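Long-range contact in beta-hexosaminidase Amuc_2018 (Akkermansia muciniphila, PDB 6JEB), which hydrolyses terminal non-reducing N-acetylhexosamine residues from glycans, including N-acetylglucosamine from N-glycans and chitobiose, as a family 20 glycoside hydrolase: residues T370-F382 against A420-W434. Sequence-based numbering, arbitrary orientation.
Sequences TTLQKCYDLDPAF and AIAEAGWSPMGVRSW
Y376 and R432 form the centre of this contact on the outside of the catalytic TIM barrel. It joins the short helix 372-376 to helix 417-426 and the turn that leads into helix 434-452. Segments 372-376 and 420-426 run nearly parallel, 11° apart. Y376 CB lies 3.7 Å from W434 CE3. CG is anti to the backbone N (chi1 -166°), which sends the ring past A420 at its edge and under the R432 guanidinium. Y376 CD1 meets A420 CB at 3.9 Å. CE2 packs near the backbone of S433 and W434. R432 NH2 sits over the centre of one ring face, a cation-pi contact with the guanidinium almost perpendicular to the ring. At the tip, Y376 OH gives a very short 2.5 Å hydrogen bond to E423 OE2. The same hydroxyl takes a weak one from R432 NE. The other carboxylate oxygen, E423 OE1, pairs with K440. With an alanine here in place of R432, L378 O would probably be left without a mate in this contact, and the Y376 ring without its cation. Q373 lays its amide flat over the W434 indole, the planes 7° apart. R432 holds L378 O end-on, with NH1 at 2.9 Å and NH2 at 3.0 Å from that single oxygen.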
ATOM      1  N   THR A 370     -12.938 -11.312  -4.765  1.00 16.54           N
ATOM      2  CA  THR A 370     -13.304 -10.184  -3.914  1.00 15.91           C
ATOM      3  C   THR A 370     -14.010  -9.166  -4.801  1.00 16.50           C
ATOM      4  O   THR A 370     -13.360  -8.418  -5.539  1.00 16.32           O
ATOM      5  CB  THR A 370     -12.085  -9.569  -3.238  1.00 16.47           C
ATOM      6  OG1 THR A 370     -11.404 -10.574  -2.468  1.00 18.35           O
ATOM      7  CG2 THR A 370     -12.521  -8.413  -2.322  1.00 17.09           C
ATOM      8  N   THR A 371     -15.340  -9.147  -4.744  1.00 17.42           N
ATOM      9  CA  THR A 371     -16.089  -8.221  -5.574  1.00 17.52           C
ATOM     10  C   THR A 371     -15.989  -6.810  -5.005  1.00 16.86           C
ATOM     11  O   THR A 371     -15.577  -6.591  -3.858  1.00 17.61           O
ATOM     12  CB  THR A 371     -17.564  -8.614  -5.631  1.00 18.50           C
ATOM     13  OG1 THR A 371     -18.130  -8.515  -4.317  1.00 19.03           O
ATOM     14  CG2 THR A 371     -17.735 -10.033  -6.177  1.00 19.11           C
ATOM     15  N   LEU A 372     -16.377  -5.841  -5.837  1.00 17.10           N
ATOM     16  CA  LEU A 372     -16.455  -4.457  -5.384  1.00 16.99           C
ATOM     17  C   LEU A 372     -17.386  -4.325  -4.184  1.00 15.61           C
ATOM     18  O   LEU A 372     -17.077  -3.610  -3.224  1.00 16.29           O
ATOM     19  CB  LEU A 372     -16.936  -3.574  -6.534  1.00 16.80           C
ATOM     20  CG  LEU A 372     -17.102  -2.099  -6.202  1.00 15.77           C
ATOM     21  CD1 LEU A 372     -15.744  -1.489  -5.828  1.00 17.21           C
ATOM     22  CD2 LEU A 372     -17.726  -1.398  -7.388  1.00 17.65           C
ATOM     23  N   GLN A 373     -18.521  -5.029  -4.211  1.00 17.50           N
ATOM     24  CA  GLN A 373     -19.458  -4.961  -3.093  1.00 18.44           C
ATOM     25  C   GLN A 373     -18.852  -5.539  -1.819  1.00 17.75           C
ATOM     26  O   GLN A 373     -19.038  -4.985  -0.729  1.00 18.90           O
ATOM     27  CB  GLN A 373     -20.759  -5.680  -3.451  1.00 20.88           C
ATOM     28  CG  GLN A 373     -21.852  -5.478  -2.424  1.00 25.30           C
ATOM     29  CD  GLN A 373     -23.215  -5.928  -2.922  1.00 30.89           C
ATOM     30  OE1 GLN A 373     -23.365  -6.344  -4.072  1.00 33.89           O
ATOM     31  NE2 GLN A 373     -24.215  -5.835  -2.060  1.00 33.86           N
ATOM     32  N   LYS A 374     -18.123  -6.653  -1.935  1.00 18.06           N
ATOM     33  CA  LYS A 374     -17.449  -7.226  -0.773  1.00 18.39           C
ATOM     34  C   LYS A 374     -16.430  -6.247  -0.213  1.00 17.17           C
ATOM     35  O   LYS A 374     -16.361  -6.015   1.001  1.00 18.10           O
ATOM     36  CB  LYS A 374     -16.758  -8.532  -1.174  1.00 19.10           C
ATOM     37  CG  LYS A 374     -15.820  -9.090  -0.109  1.00 20.13           C
ATOM     38  CD  LYS A 374     -16.584  -9.464   1.149  1.00 23.55           C
ATOM     39  CE  LYS A 374     -15.689 -10.190   2.132  1.00 24.16           C
ATOM     40  NZ  LYS A 374     -16.458 -10.753   3.278  1.00 26.50           N
ATOM     41  N   CYS A 375     -15.622  -5.667  -1.101  1.00 16.66           N
ATOM     42  CA  CYS A 375     -14.638  -4.683  -0.684  0.80 16.88           C
ATOM     43  C   CYS A 375     -15.292  -3.547   0.101  1.00 16.37           C
ATOM     44  O   CYS A 375     -14.803  -3.157   1.170  1.00 17.10           O
ATOM     45  CB  CYS A 375     -13.936  -4.165  -1.936  0.80 17.95           C
ATOM     46  SG  CYS A 375     -12.544  -3.129  -1.628  0.80 16.82           S
ATOM     47  N   TYR A 376     -16.400  -3.005  -0.420  1.00 16.95           N
ATOM     48  CA  TYR A 376     -17.080  -1.898   0.242  1.00 15.94           C
ATOM     49  C   TYR A 376     -17.633  -2.286   1.612  1.00 16.42           C
ATOM     50  O   TYR A 376     -17.864  -1.404   2.451  1.00 16.96           O
ATOM     51  CB  TYR A 376     -18.178  -1.300  -0.658  1.00 14.77           C
ATOM     52  CG  TYR A 376     -18.611   0.031  -0.104  1.00 14.83           C
ATOM     53  CD1 TYR A 376     -17.866   1.172  -0.364  1.00 14.98           C
ATOM     54  CD2 TYR A 376     -19.703   0.136   0.752  1.00 17.14           C
ATOM     55  CE1 TYR A 376     -18.197   2.384   0.194  1.00 16.58           C
ATOM     56  CE2 TYR A 376     -20.049   1.347   1.312  1.00 15.72           C
ATOM     57  CZ  TYR A 376     -19.294   2.472   1.028  1.00 16.01           C
ATOM     58  OH  TYR A 376     -19.627   3.681   1.592  1.00 17.36           O
ATOM     59  N   ASP A 377     -17.833  -3.579   1.870  1.00 16.93           N
ATOM     60  CA  ASP A 377     -18.322  -3.976   3.181  0.70 17.77           C
ATOM     61  C   ASP A 377     -17.286  -3.788   4.285  1.00 17.27           C
ATOM     62  O   ASP A 377     -17.630  -3.958   5.457  1.00 19.94           O
ATOM     63  CB  ASP A 377     -18.821  -5.422   3.142  0.70 21.15           C
ATOM     64  CG  ASP A 377     -19.792  -5.733   4.264  0.70 27.00           C
ATOM     65  OD1 ASP A 377     -20.768  -4.971   4.443  0.70 27.77           O
ATOM     66  OD2 ASP A 377     -19.583  -6.742   4.968  0.70 30.28           O
ATOM     67  N   LEU A 378     -16.050  -3.423   3.949  1.00 16.43           N
ATOM     68  CA  LEU A 378     -14.996  -3.296   4.951  1.00 16.19           C
ATOM     69  C   LEU A 378     -15.241  -2.105   5.873  1.00 17.01           C
ATOM     70  O   LEU A 378     -15.336  -0.960   5.416  1.00 16.71           O
ATOM     71  CB  LEU A 378     -13.642  -3.136   4.271  1.00 16.53           C
ATOM     72  CG  LEU A 378     -12.477  -2.888   5.234  1.00 16.88           C
ATOM     73  CD1 LEU A 378     -12.255  -4.103   6.137  1.00 18.29           C
ATOM     74  CD2 LEU A 378     -11.216  -2.546   4.453  1.00 19.36           C
ATOM     75  N   ASP A 379     -15.331  -2.385   7.172  1.00 17.38           N
ATOM     76  CA  ASP A 379     -15.129  -1.401   8.230  1.00 17.53           C
ATOM     77  C   ASP A 379     -13.796  -1.773   8.860  1.00 17.29           C
ATOM     78  O   ASP A 379     -13.686  -2.866   9.440  1.00 18.56           O
ATOM     79  CB  ASP A 379     -16.255  -1.512   9.263  1.00 18.90           C
ATOM     80  CG  ASP A 379     -16.000  -0.691  10.530  1.00 19.46           C
ATOM     81  OD1 ASP A 379     -15.052   0.124  10.564  1.00 17.15           O
ATOM     82  OD2 ASP A 379     -16.764  -0.868  11.510  1.00 21.09           O
ATOM     83  N   PRO A 380     -12.749  -0.942   8.741  1.00 16.28           N
ATOM     84  CA  PRO A 380     -11.435  -1.339   9.282  1.00 17.05           C
ATOM     85  C   PRO A 380     -11.463  -1.715  10.746  1.00 18.42           C
ATOM     86  O   PRO A 380     -10.631  -2.523  11.183  1.00 19.13           O
ATOM     87  CB  PRO A 380     -10.568  -0.098   9.026  1.00 16.12           C
ATOM     88  CG  PRO A 380     -11.192   0.533   7.823  1.00 16.17           C
ATOM     89  CD  PRO A 380     -12.677   0.352   8.035  1.00 15.59           C
ATOM     90  N   ALA A 381     -12.408  -1.170  11.516  1.00 18.01           N
ATOM     91  CA  ALA A 381     -12.543  -1.478  12.933  1.00 20.14           C
ATOM     92  C   ALA A 381     -13.423  -2.689  13.198  1.00 20.70           C
ATOM     93  O   ALA A 381     -13.518  -3.120  14.352  1.00 22.32           O
ATOM     94  CB  ALA A 381     -13.112  -0.273  13.685  1.00 21.63           C
ATOM     95  N   PHE A 382     -14.057  -3.246  12.166  1.00 19.35           N
ATOM     96  CA  PHE A 382     -14.918  -4.419  12.313  1.00 22.12           C
ATOM     97  C   PHE A 382     -15.961  -4.229  13.412  1.00 26.50           C
ATOM     98  O   PHE A 382     -16.253  -5.140  14.192  1.00 29.99           O
ATOM     99  CB  PHE A 382     -14.097  -5.697  12.498  1.00 22.18           C
ATOM    100  CG  PHE A 382     -13.432  -6.153  11.240  1.00 23.10           C
ATOM    101  CD1 PHE A 382     -12.248  -5.574  10.816  1.00 23.05           C
ATOM    102  CD2 PHE A 382     -14.009  -7.140  10.459  1.00 24.48           C
ATOM    103  CE1 PHE A 382     -11.646  -5.980   9.638  1.00 23.61           C
ATOM    104  CE2 PHE A 382     -13.409  -7.553   9.284  1.00 27.03           C
ATOM    105  CZ  PHE A 382     -12.225  -6.971   8.872  1.00 26.82           C
ATOM    106  N   ALA A 420     -13.359   1.950  -3.289  1.00 13.27           N
ATOM    107  CA  ALA A 420     -14.046   1.486  -2.088  1.00 13.04           C
ATOM    108  C   ALA A 420     -13.112   1.509  -0.887  1.00 13.64           C
ATOM    109  O   ALA A 420     -13.512   1.924   0.209  1.00 14.23           O
ATOM    110  CB  ALA A 420     -14.612   0.081  -2.315  1.00 14.05           C
ATOM    111  N   ILE A 421     -11.864   1.076  -1.077  1.00 13.00           N
ATOM    112  CA  ILE A 421     -10.870   1.170  -0.010  1.00 12.86           C
ATOM    113  C   ILE A 421     -10.693   2.619   0.429  1.00 11.91           C
ATOM    114  O   ILE A 421     -10.586   2.908   1.628  1.00 13.38           O
ATOM    115  CB  ILE A 421      -9.535   0.542  -0.460  1.00 12.69           C
ATOM    116  CG1 ILE A 421      -9.706  -0.958  -0.757  1.00 14.87           C
ATOM    117  CG2 ILE A 421      -8.440   0.776   0.586  1.00 14.30           C
ATOM    118  CD1 ILE A 421     -10.035  -1.795   0.464  1.00 17.53           C
ATOM    119  N   ALA A 422     -10.635   3.548  -0.534  1.00 12.23           N
ATOM    120  CA  ALA A 422     -10.479   4.964  -0.200  1.00 12.04           C
ATOM    121  C   ALA A 422     -11.609   5.439   0.703  1.00 12.32           C
ATOM    122  O   ALA A 422     -11.376   6.165   1.681  1.00 13.14           O
ATOM    123  CB  ALA A 422     -10.427   5.807  -1.479  1.00 12.43           C
ATOM    124  N   GLU A 423     -12.840   5.033   0.392  1.00 12.17           N
ATOM    125  CA  GLU A 423     -13.981   5.438   1.203  1.00 13.24           C
ATOM    126  C   GLU A 423     -13.971   4.745   2.566  1.00 13.18           C
ATOM    127  O   GLU A 423     -14.335   5.351   3.578  1.00 14.15           O
ATOM    128  CB  GLU A 423     -15.287   5.201   0.430  1.00 13.53           C
ATOM    129  CG  GLU A 423     -16.537   5.643   1.183  1.00 14.09           C
ATOM    130  CD  GLU A 423     -17.648   6.167   0.277  1.00 15.53           C
ATOM    131  OE1 GLU A 423     -17.364   7.018  -0.595  1.00 14.89           O
ATOM    132  OE2 GLU A 423     -18.811   5.733   0.440  1.00 15.93           O
ATOM    133  N   ALA A 424     -13.515   3.489   2.620  1.00 12.80           N
ATOM    134  CA  ALA A 424     -13.400   2.805   3.908  1.00 12.91           C
ATOM    135  C   ALA A 424     -12.378   3.482   4.818  1.00 13.25           C
ATOM    136  O   ALA A 424     -12.556   3.523   6.044  1.00 15.09           O
ATOM    137  CB  ALA A 424     -13.030   1.336   3.687  1.00 13.62           C
ATOM    138  N   GLY A 425     -11.284   3.998   4.245  1.00 12.74           N
ATOM    139  CA  GLY A 425     -10.275   4.653   5.060  1.00 13.59           C
ATOM    140  C   GLY A 425     -10.647   6.059   5.475  1.00 12.12           C
ATOM    141  O   GLY A 425     -10.240   6.513   6.551  1.00 13.30           O
ATOM    142  N   TRP A 426     -11.416   6.764   4.646  1.00 11.99           N
ATOM    143  CA  TRP A 426     -11.714   8.181   4.833  1.00 11.73           C
ATOM    144  C   TRP A 426     -13.061   8.434   5.502  1.00 12.49           C
ATOM    145  O   TRP A 426     -13.159   9.273   6.404  1.00 13.07           O
ATOM    146  CB  TRP A 426     -11.697   8.892   3.470  1.00 11.66           C
ATOM    147  CG  TRP A 426     -12.009  10.358   3.586  1.00 11.61           C
ATOM    148  CD1 TRP A 426     -13.238  10.928   3.782  1.00 12.28           C
ATOM    149  CD2 TRP A 426     -11.069  11.438   3.557  1.00 11.14           C
ATOM    150  NE1 TRP A 426     -13.118  12.292   3.886  1.00 11.97           N
ATOM    151  CE2 TRP A 426     -11.796  12.632   3.748  1.00 12.01           C
ATOM    152  CE3 TRP A 426      -9.682  11.512   3.379  1.00 12.22           C
ATOM    153  CZ2 TRP A 426     -11.183  13.885   3.783  1.00 12.41           C
ATOM    154  CZ3 TRP A 426      -9.073  12.760   3.405  1.00 12.50           C
ATOM    155  CH2 TRP A 426      -9.825  13.931   3.606  1.00 12.55           C
ATOM    156  N   SER A 427     -14.116   7.775   5.036  1.00 12.73           N
ATOM    157  CA  SER A 427     -15.459   8.253   5.369  1.00 12.92           C
ATOM    158  C   SER A 427     -15.941   7.682   6.697  1.00 13.86           C
ATOM    159  O   SER A 427     -15.823   6.473   6.928  1.00 14.82           O
ATOM    160  CB  SER A 427     -16.445   7.859   4.278  1.00 12.92           C
ATOM    161  OG  SER A 427     -16.049   8.409   3.035  1.00 13.31           O
ATOM    162  N   PRO A 428     -16.522   8.514   7.560  1.00 13.43           N
ATOM    163  CA  PRO A 428     -17.198   7.993   8.756  1.00 14.90           C
ATOM    164  C   PRO A 428     -18.282   6.995   8.376  1.00 14.79           C
ATOM    165  O   PRO A 428     -18.940   7.122   7.340  1.00 15.66           O
ATOM    166  CB  PRO A 428     -17.817   9.247   9.383  1.00 16.56           C
ATOM    167  CG  PRO A 428     -16.998  10.380   8.866  1.00 17.98           C
ATOM    168  CD  PRO A 428     -16.522   9.983   7.497  1.00 15.78           C
ATOM    169  N   MET A 429     -18.476   5.992   9.236  1.00 14.59           N
ATOM    170  CA  MET A 429     -19.493   4.983   8.954  1.00 15.53           C
ATOM    171  C   MET A 429     -20.868   5.609   8.749  1.00 15.85           C
ATOM    172  O   MET A 429     -21.668   5.102   7.952  1.00 17.13           O
ATOM    173  CB  MET A 429     -19.533   3.936  10.072  1.00 17.90           C
ATOM    174  CG  MET A 429     -18.263   3.070  10.164  1.00 18.36           C
ATOM    175  SD  MET A 429     -17.909   2.106   8.671  1.00 18.78           S
ATOM    176  CE  MET A 429     -19.283   0.961   8.678  1.00 21.55           C
ATOM    177  N   GLY A 430     -21.148   6.722   9.429  1.00 16.45           N
ATOM    178  CA  GLY A 430     -22.449   7.361   9.355  1.00 17.63           C
ATOM    179  C   GLY A 430     -22.787   7.977   8.013  1.00 17.49           C
ATOM    180  O   GLY A 430     -23.952   8.322   7.798  1.00 20.53           O
ATOM    181  N   VAL A 431     -21.811   8.134   7.115  1.00 15.87           N
ATOM    182  CA  VAL A 431     -22.068   8.627   5.762  1.00 15.30           C
ATOM    183  C   VAL A 431     -21.864   7.558   4.705  1.00 15.67           C
ATOM    184  O   VAL A 431     -21.969   7.854   3.505  1.00 17.91           O
ATOM    185  CB  VAL A 431     -21.257   9.895   5.424  1.00 16.42           C
ATOM    186  CG1 VAL A 431     -21.538  11.007   6.435  1.00 19.03           C
ATOM    187  CG2 VAL A 431     -19.753   9.579   5.328  1.00 16.97           C
ATOM    188  N   ARG A 432     -21.577   6.326   5.107  1.00 15.52           N
ATOM    189  CA  ARG A 432     -21.276   5.260   4.165  1.00 16.92           C
ATOM    190  C   ARG A 432     -22.514   4.421   3.881  1.00 17.93           C
ATOM    191  O   ARG A 432     -23.290   4.111   4.789  1.00 20.66           O
ATOM    192  CB  ARG A 432     -20.151   4.376   4.701  1.00 16.52           C
ATOM    193  CG  ARG A 432     -18.798   5.067   4.677  1.00 15.47           C
ATOM    194  CD  ARG A 432     -17.683   4.123   5.081  1.00 14.39           C
ATOM    195  NE  ARG A 432     -17.595   2.970   4.185  1.00 14.78           N
ATOM    196  CZ  ARG A 432     -16.931   1.854   4.460  1.00 13.67           C
ATOM    197  NH1 ARG A 432     -16.270   1.744   5.607  1.00 14.30           N
ATOM    198  NH2 ARG A 432     -16.920   0.856   3.580  1.00 15.67           N
ATOM    199  N   SER A 433     -22.701   4.074   2.608  1.00 17.23           N
ATOM    200  CA  SER A 433     -23.701   3.094   2.213  1.00 19.98           C
ATOM    201  C   SER A 433     -23.334   2.566   0.834  1.00 18.83           C
ATOM    202  O   SER A 433     -22.805   3.306  -0.003  1.00 18.21           O
ATOM    203  CB  SER A 433     -25.128   3.664   2.213  1.00 25.07           C
ATOM    204  OG  SER A 433     -25.424   4.373   1.022  1.00 25.09           O
ATOM    205  N   TRP A 434     -23.598   1.281   0.616  1.00 18.74           N
ATOM    206  CA  TRP A 434     -23.315   0.690  -0.685  1.00 17.78           C
ATOM    207  C   TRP A 434     -24.111   1.384  -1.784  1.00 19.03           C
ATOM    208  O   TRP A 434     -23.571   1.684  -2.857  1.00 18.88           O
ATOM    209  CB  TRP A 434     -23.609  -0.809  -0.649  1.00 19.60           C
ATOM    210  CG  TRP A 434     -23.617  -1.448  -2.002  1.00 20.35           C
ATOM    211  CD1 TRP A 434     -24.687  -2.027  -2.629  1.00 23.58           C
ATOM    212  CD2 TRP A 434     -22.511  -1.558  -2.914  1.00 20.50           C
ATOM    213  NE1 TRP A 434     -24.314  -2.495  -3.861  1.00 25.43           N
ATOM    214  CE2 TRP A 434     -22.985  -2.226  -4.062  1.00 22.62           C
ATOM    215  CE3 TRP A 434     -21.168  -1.168  -2.868  1.00 20.46           C
ATOM    216  CZ2 TRP A 434     -22.166  -2.508  -5.158  1.00 23.03           C
ATOM    217  CZ3 TRP A 434     -20.351  -1.456  -3.961  1.00 19.93           C
ATOM    218  CH2 TRP A 434     -20.857  -2.118  -5.088  1.00 20.99           C
TER